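Local structure of TSR3 (Vulcanisaeta distributa, 5APG) at residues K22-F28 against E131-Y136; L93-I97 against Y149-Y153. The protein probably transfers the 3-amino-3-carboxypropyl group of S-adenosyl-L-methionine to N1-methylpseudouridine in 16S rRNA, the last step in making a hypermodified nucleotide. One frame throughout, in Å; residues are numbered along the deposited sequence. Where two conformers were deposited one is given.

Interaction 1: residues K22-F28 against E131-Y136; sequences KLVRFGF and EVLRLY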
# COMPACT_ATOMS: atom_id res chain seq x y z
N LYS A 22 11.04 8.42 4.99
CA LYS A 22 11.70 7.62 6.02
C LYS A 22 12.10 6.23 5.51
O LYS A 22 13.19 5.75 5.82
CB LYS A 22 10.80 7.49 7.25
CG LYS A 22 11.57 7.25 8.54
CD LYS A 22 10.66 7.37 9.75
CE LYS A 22 11.45 7.25 11.03
NZ LYS A 22 10.59 7.37 12.25
N LEU A 23 11.22 5.60 4.74
CA LEU A 23 11.57 4.35 4.05
C LEU A 23 12.85 4.49 3.24
O LEU A 23 13.74 3.63 3.30
CB LEU A 23 10.44 3.91 3.11
CG LEU A 23 9.27 3.14 3.70
CD1 LEU A 23 8.18 2.98 2.64
CD2 LEU A 23 9.75 1.79 4.20
N VAL A 24 12.93 5.56 2.47
CA VAL A 24 14.06 5.80 1.58
C VAL A 24 15.32 6.09 2.39
O VAL A 24 16.40 5.59 2.07
CB VAL A 24 13.77 6.97 0.62
CG1 VAL A 24 15.01 7.33 -0.20
CG2 VAL A 24 12.60 6.61 -0.29
N ARG A 25 15.17 6.88 3.45
CA ARG A 25 16.29 7.25 4.31
C ARG A 25 16.98 6.03 4.90
O ARG A 25 18.20 6.03 5.09
CB ARG A 25 15.81 8.18 5.44
CG ARG A 25 16.94 8.84 6.22
CD ARG A 25 16.47 10.11 6.93
NE ARG A 25 15.42 9.86 7.92
CZ ARG A 25 15.65 9.47 9.17
NH1 ARG A 25 16.89 9.27 9.59
NH2 ARG A 25 14.64 9.26 10.00
N PHE A 26 16.22 4.98 5.18
CA PHE A 26 16.79 3.76 5.76
C PHE A 26 17.07 2.68 4.72
O PHE A 26 17.46 1.57 5.06
CB PHE A 26 15.87 3.21 6.86
CG PHE A 26 16.00 3.94 8.17
CD1 PHE A 26 16.95 3.56 9.10
CD2 PHE A 26 15.17 5.01 8.46
CE1 PHE A 26 17.08 4.24 10.30
CE2 PHE A 26 15.30 5.69 9.66
CZ PHE A 26 16.26 5.30 10.58
N GLY A 27 16.87 3.00 3.45
CA GLY A 27 17.24 2.10 2.37
C GLY A 27 16.29 0.95 2.06
O GLY A 27 16.67 0.02 1.35
N PHE A 28 15.06 1.01 2.57
CA PHE A 28 14.05 0.01 2.23
C PHE A 28 13.49 0.21 0.82
O PHE A 28 12.93 -0.70 0.23
CB PHE A 28 12.89 0.04 3.23
CG PHE A 28 13.23 -0.52 4.58
CD1 PHE A 28 13.46 -1.88 4.74
CD2 PHE A 28 13.29 0.30 5.69
CE1 PHE A 28 13.75 -2.41 5.98
CE2 PHE A 28 13.59 -0.22 6.94
CZ PHE A 28 13.81 -1.58 7.09
N GLU A 131 10.50 -5.33 9.93
CA GLU A 131 11.67 -4.45 9.93
C GLU A 131 11.29 -3.05 9.46
O GLU A 131 11.76 -2.04 9.99
CB GLU A 131 12.78 -5.02 9.05
CG GLU A 131 13.40 -6.29 9.59
CD GLU A 131 14.24 -7.02 8.56
OE1 GLU A 131 14.36 -6.53 7.42
OE2 GLU A 131 14.77 -8.10 8.90
N VAL A 132 10.43 -3.00 8.44
CA VAL A 132 9.91 -1.75 7.91
C VAL A 132 9.03 -1.03 8.94
O VAL A 132 9.21 0.16 9.21
CB VAL A 132 9.10 -2.01 6.62
CG1 VAL A 132 8.16 -0.87 6.33
CG2 VAL A 132 10.04 -2.25 5.44
N LEU A 133 8.08 -1.75 9.54
CA LEU A 133 7.14 -1.16 10.49
C LEU A 133 7.82 -0.65 11.76
O LEU A 133 7.36 0.31 12.38
CB LEU A 133 6.06 -2.17 10.86
CG LEU A 133 5.04 -2.45 9.75
CD1 LEU A 133 4.17 -3.65 10.13
CD2 LEU A 133 4.19 -1.22 9.47
N ARG A 134 8.91 -1.29 12.15
CA ARG A 134 9.61 -0.90 13.37
C ARG A 134 10.25 0.49 13.26
O ARG A 134 10.71 1.04 14.26
CB ARG A 134 10.66 -1.96 13.73
CG ARG A 134 10.03 -3.22 14.36
CD ARG A 134 11.06 -4.29 14.68
NE ARG A 134 12.02 -3.84 15.68
CZ ARG A 134 13.07 -4.57 16.08
NH1 ARG A 134 13.27 -5.78 15.58
NH2 ARG A 134 13.90 -4.08 16.99
N LEU A 135 10.23 1.09 12.07
CA LEU A 135 10.67 2.47 11.90
C LEU A 135 9.78 3.48 12.63
O LEU A 135 10.16 4.63 12.82
CB LEU A 135 10.74 2.84 10.41
CG LEU A 135 11.85 2.16 9.60
CD1 LEU A 135 11.83 2.67 8.16
CD2 LEU A 135 13.21 2.41 10.24
N TYR A 136 8.58 3.05 13.02
CA TYR A 136 7.69 3.88 13.84
C TYR A 136 7.30 3.12 15.10
O TYR A 136 7.20 1.90 15.09
CB TYR A 136 6.44 4.30 13.05
CG TYR A 136 6.72 5.31 11.96
CD1 TYR A 136 6.77 6.67 12.24
CD2 TYR A 136 6.97 4.90 10.65
CE1 TYR A 136 7.04 7.60 11.25
CE2 TYR A 136 7.23 5.83 9.65
CZ TYR A 136 7.27 7.17 9.96
OH TYR A 136 7.54 8.09 8.97
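K22 reaches across to the 131-136 segment with its ammonium group, which does two things at once. NZ donates a hydrogen bond of 2.8 Å to L135 O, tilted 23° from the carbonyl plane, and it also sits over one face of the Y136 ring in a cation-pi contact, 4.0 Å from the ring centroid. A chi1 of -154° swings CG away from the backbone N, and the chain is extended from there; it crosses the hydroxyl end of the phenol at a slant, CD coming within 3.3 Å of Y136 OH. L135 O belongs to the type I turn from L133 to Y136 that follows helix 126-133, so the bond ties that turn to helix 19-25. Outside the two segments, NZ also pairs with a bound MES molecule, probably from the crystallisation liquor.

Most of the remaining contacts are apolar. L135 parts its methyls between two phenylalanines: CD2 lies over the centre of the F26 ring, 3.8 Å from its centroid in a CH-pi contact, while CD1 meets F28 CE2 at 3.6 Å. V132 is divided likewise, its CG2 lying over a face of the F28 ring, 3.7 Å from the centroid, and its CG1 touching L23 CD2. Branched side chains suit these places because each can serve two neighbours. G27, with its positive phi, ends helix 19-25 in a Schellman motif, F28 N bonding back to L23 O, and the F28 side chain then points toward V132 and L135.

Behind this layer lies helix 112-122: L23 packs on V116, and V132 and Y136 both rest on I113. The contact thus joins the ends of helices 19-25 and 126-133, with outermost strand 30-32 of the parallel sheet following soon after F28 in sequence.

Interaction 2: residues L93-I97 against Y149-Y153; sequences LPLLI and YLERY. With EEM ([(3S)-3-amino-4-hydroxy-4-oxo-butyl]-[[(2S,3S,4R,5R)-5-(6-aminopurin-9-yl)-3,4-dihydroxy-oxolan-2-yl]methyl]-methyl-selanium), chain D.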
# COMPACT_ATOMS: atom_id res chain seq x y z
N LEU A 93 -4.51 -2.96 -2.15
CA LEU A 93 -4.32 -3.84 -1.01
C LEU A 93 -5.68 -4.36 -0.58
O LEU A 93 -6.68 -3.67 -0.70
CB LEU A 93 -3.63 -3.12 0.15
CG LEU A 93 -2.15 -2.81 -0.06
CD1 LEU A 93 -1.69 -1.87 1.02
CD2 LEU A 93 -1.33 -4.09 -0.07
N PRO A 94 -5.71 -5.61 -0.08
CA PRO A 94 -6.92 -6.09 0.58
C PRO A 94 -7.21 -5.22 1.80
O PRO A 94 -6.30 -4.54 2.30
CB PRO A 94 -6.58 -7.53 0.98
CG PRO A 94 -5.10 -7.61 0.91
CD PRO A 94 -4.67 -6.64 -0.14
N LEU A 95 -8.45 -5.23 2.26
CA LEU A 95 -8.92 -4.29 3.27
C LEU A 95 -8.21 -4.47 4.60
O LEU A 95 -8.24 -5.55 5.20
CB LEU A 95 -10.43 -4.44 3.45
CG LEU A 95 -11.03 -3.37 4.36
CD1 LEU A 95 -10.95 -2.00 3.70
CD2 LEU A 95 -12.46 -3.72 4.70
N LEU A 96 -7.58 -3.40 5.07
CA LEU A 96 -6.84 -3.42 6.32
C LEU A 96 -7.16 -2.16 7.13
O LEU A 96 -7.65 -1.17 6.59
CB LEU A 96 -5.34 -3.52 6.06
CG LEU A 96 -4.88 -4.86 5.47
CD1 LEU A 96 -3.53 -4.71 4.75
CD2 LEU A 96 -4.79 -5.93 6.55
N ILE A 97 -6.87 -2.22 8.42
CA ILE A 97 -7.15 -1.11 9.32
C ILE A 97 -5.87 -0.33 9.59
O ILE A 97 -4.85 -0.92 9.93
CB ILE A 97 -7.76 -1.62 10.64
CG1 ILE A 97 -9.01 -2.47 10.37
CG2 ILE A 97 -8.08 -0.47 11.57
CD1 ILE A 97 -10.07 -1.75 9.57
N TYR A 149 -6.93 -10.77 9.76
CA TYR A 149 -7.17 -10.52 8.35
C TYR A 149 -5.94 -10.89 7.53
O TYR A 149 -6.04 -11.58 6.52
CB TYR A 149 -7.55 -9.05 8.12
CG TYR A 149 -8.50 -8.51 9.15
CD1 TYR A 149 -9.68 -9.19 9.46
CD2 TYR A 149 -8.22 -7.34 9.84
CE1 TYR A 149 -10.55 -8.71 10.42
CE2 TYR A 149 -9.09 -6.85 10.80
CZ TYR A 149 -10.26 -7.54 11.08
OH TYR A 149 -11.12 -7.06 12.04
N LEU A 150 -4.78 -10.42 7.99
CA LEU A 150 -3.51 -10.68 7.31
C LEU A 150 -3.22 -12.17 7.16
O LEU A 150 -2.67 -12.60 6.15
CB LEU A 150 -2.37 -10.00 8.06
CG LEU A 150 -2.25 -8.49 7.83
CD1 LEU A 150 -1.27 -7.88 8.81
CD2 LEU A 150 -1.83 -8.20 6.39
N GLU A 151 -3.58 -12.95 8.18
CA GLU A 151 -3.39 -14.40 8.14
C GLU A 151 -4.16 -15.02 6.98
O GLU A 151 -3.65 -15.90 6.28
CB GLU A 151 -3.82 -15.05 9.46
CG GLU A 151 -3.57 -16.55 9.55
CD GLU A 151 -4.74 -17.38 9.05
OE1 GLU A 151 -5.90 -16.91 9.15
OE2 GLU A 151 -4.52 -18.51 8.55
N ARG A 152 -5.38 -14.55 6.77
CA ARG A 152 -6.20 -15.02 5.65
C ARG A 152 -5.68 -14.48 4.33
O ARG A 152 -5.58 -15.22 3.35
CB ARG A 152 -7.66 -14.62 5.85
CG ARG A 152 -8.37 -15.32 7.01
CD ARG A 152 -8.67 -16.78 6.70
NE ARG A 152 -7.52 -17.65 6.92
CZ ARG A 152 -7.21 -18.68 6.14
NH1 ARG A 152 -7.95 -18.97 5.08
NH2 ARG A 152 -6.14 -19.42 6.42
N TYR A 153 -5.36 -13.19 4.30
CA TYR A 153 -4.84 -12.57 3.08
C TYR A 153 -3.54 -13.22 2.61
O TYR A 153 -3.32 -13.39 1.41
CB TYR A 153 -4.61 -11.07 3.28
CG TYR A 153 -5.85 -10.27 3.58
CD1 TYR A 153 -7.10 -10.69 3.15
CD2 TYR A 153 -5.77 -9.07 4.29
CE1 TYR A 153 -8.25 -9.95 3.42
CE2 TYR A 153 -6.90 -8.33 4.57
CZ TYR A 153 -8.14 -8.77 4.14
OH TYR A 153 -9.25 -8.02 4.42
C2 EEM D . -3.13 0.23 -2.33
N3 EEM D . -2.18 1.07 -2.05
C4 EEM D . -2.24 1.79 -0.94
C1' EEM D . -0.11 3.15 -0.90
C2' EEM D . -0.40 3.91 -2.21
C3' EEM D . -0.52 5.22 -1.77
C4' EEM D . 0.31 5.44 -0.74
C5' EEM D . -0.24 6.30 0.34
O EEM D . 2.63 7.90 4.35
C EEM D . 2.40 9.07 4.26
OXT EEM D . 3.24 9.89 4.61
CA EEM D . 1.11 9.56 3.65
N EEM D . 1.03 10.98 3.85
CB EEM D . 1.16 9.19 2.18
CG EEM D . -0.17 9.27 1.46
SE EEM D . -0.15 8.17 -0.19
CE EEM D . -1.76 8.48 -1.23
O4' EEM D . 0.38 3.98 -0.07
O3' EEM D . -0.45 6.20 -2.88
O2' EEM D . 0.84 3.77 -2.92
N9 EEM D . -1.45 2.72 -0.39
C8 EEM D . -2.04 3.09 0.73
N7 EEM D . -3.18 2.46 0.91
C5 EEM D . -3.34 1.62 -0.13
N1 EEM D . -4.20 0.03 -1.59
C6 EEM D . -4.36 0.69 -0.48
N6 EEM D . -5.51 0.51 0.32
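Y153 takes P94 onto one face of its ring and L95 O at its edge, fastening the loop after strand 89-91 of this SPOUT-clan fold to helix 141-153. P94 CB stands almost exactly above the ring, 3.5 Å from the centroid and 4° off the normal, a CH-pi contact suited to the compact, rigid ring of a proline. The phenol OH donates to L95 O over 2.8 Å, in the carbonyl plane and on a lone pair. The tyrosine hydroxyl thereby supplies the donor for a carbonyl oxygen in a buried place. L96 CD2 wedges in beside them, reaching L150 CD2 at 3.7 Å and the edge of the Y153 ring at CE2.

Further out, on the opposite face of the Y153 ring, Y149 O of the preceding helical turn lies 3.2 Å above the ring plane, near its rim. The loop has its own supports: E161 accepts a hydrogen bond from L95 N, N146 one from I97 N, and L96 pairs with Y108 through the backbone. P94 and L96 also rest on helix 112-122, through I122 and A118.

This loop forms part of the cofactor pocket. L93 N donates to N1 of the adenine of the selenium analogue of S-adenosylmethionine, at 3.1 Å and 167°.

Overall arrangement
From the N terminus, the chain passes through helix 19-25, the first half of interaction 1, and then builds most of the parallel sheet before reaching 93-97, the first half of interaction 2. Helix 126-133 and the turn after it then close interaction 1 across 102 residues; helix 141-153, next in the chain, closes interaction 2 across 51. The segments alternate, so the two closures cross rather than nest. Their centres lie 21 Å apart and their nearest atoms about 7 Å, so they do not touch; helix 112-122 packs against both. Interaction 1 ties the N-terminal helix to the C-terminal half, while interaction 2 secures the loop after outermost strand 89-91, which carries L93 of the cofactor site.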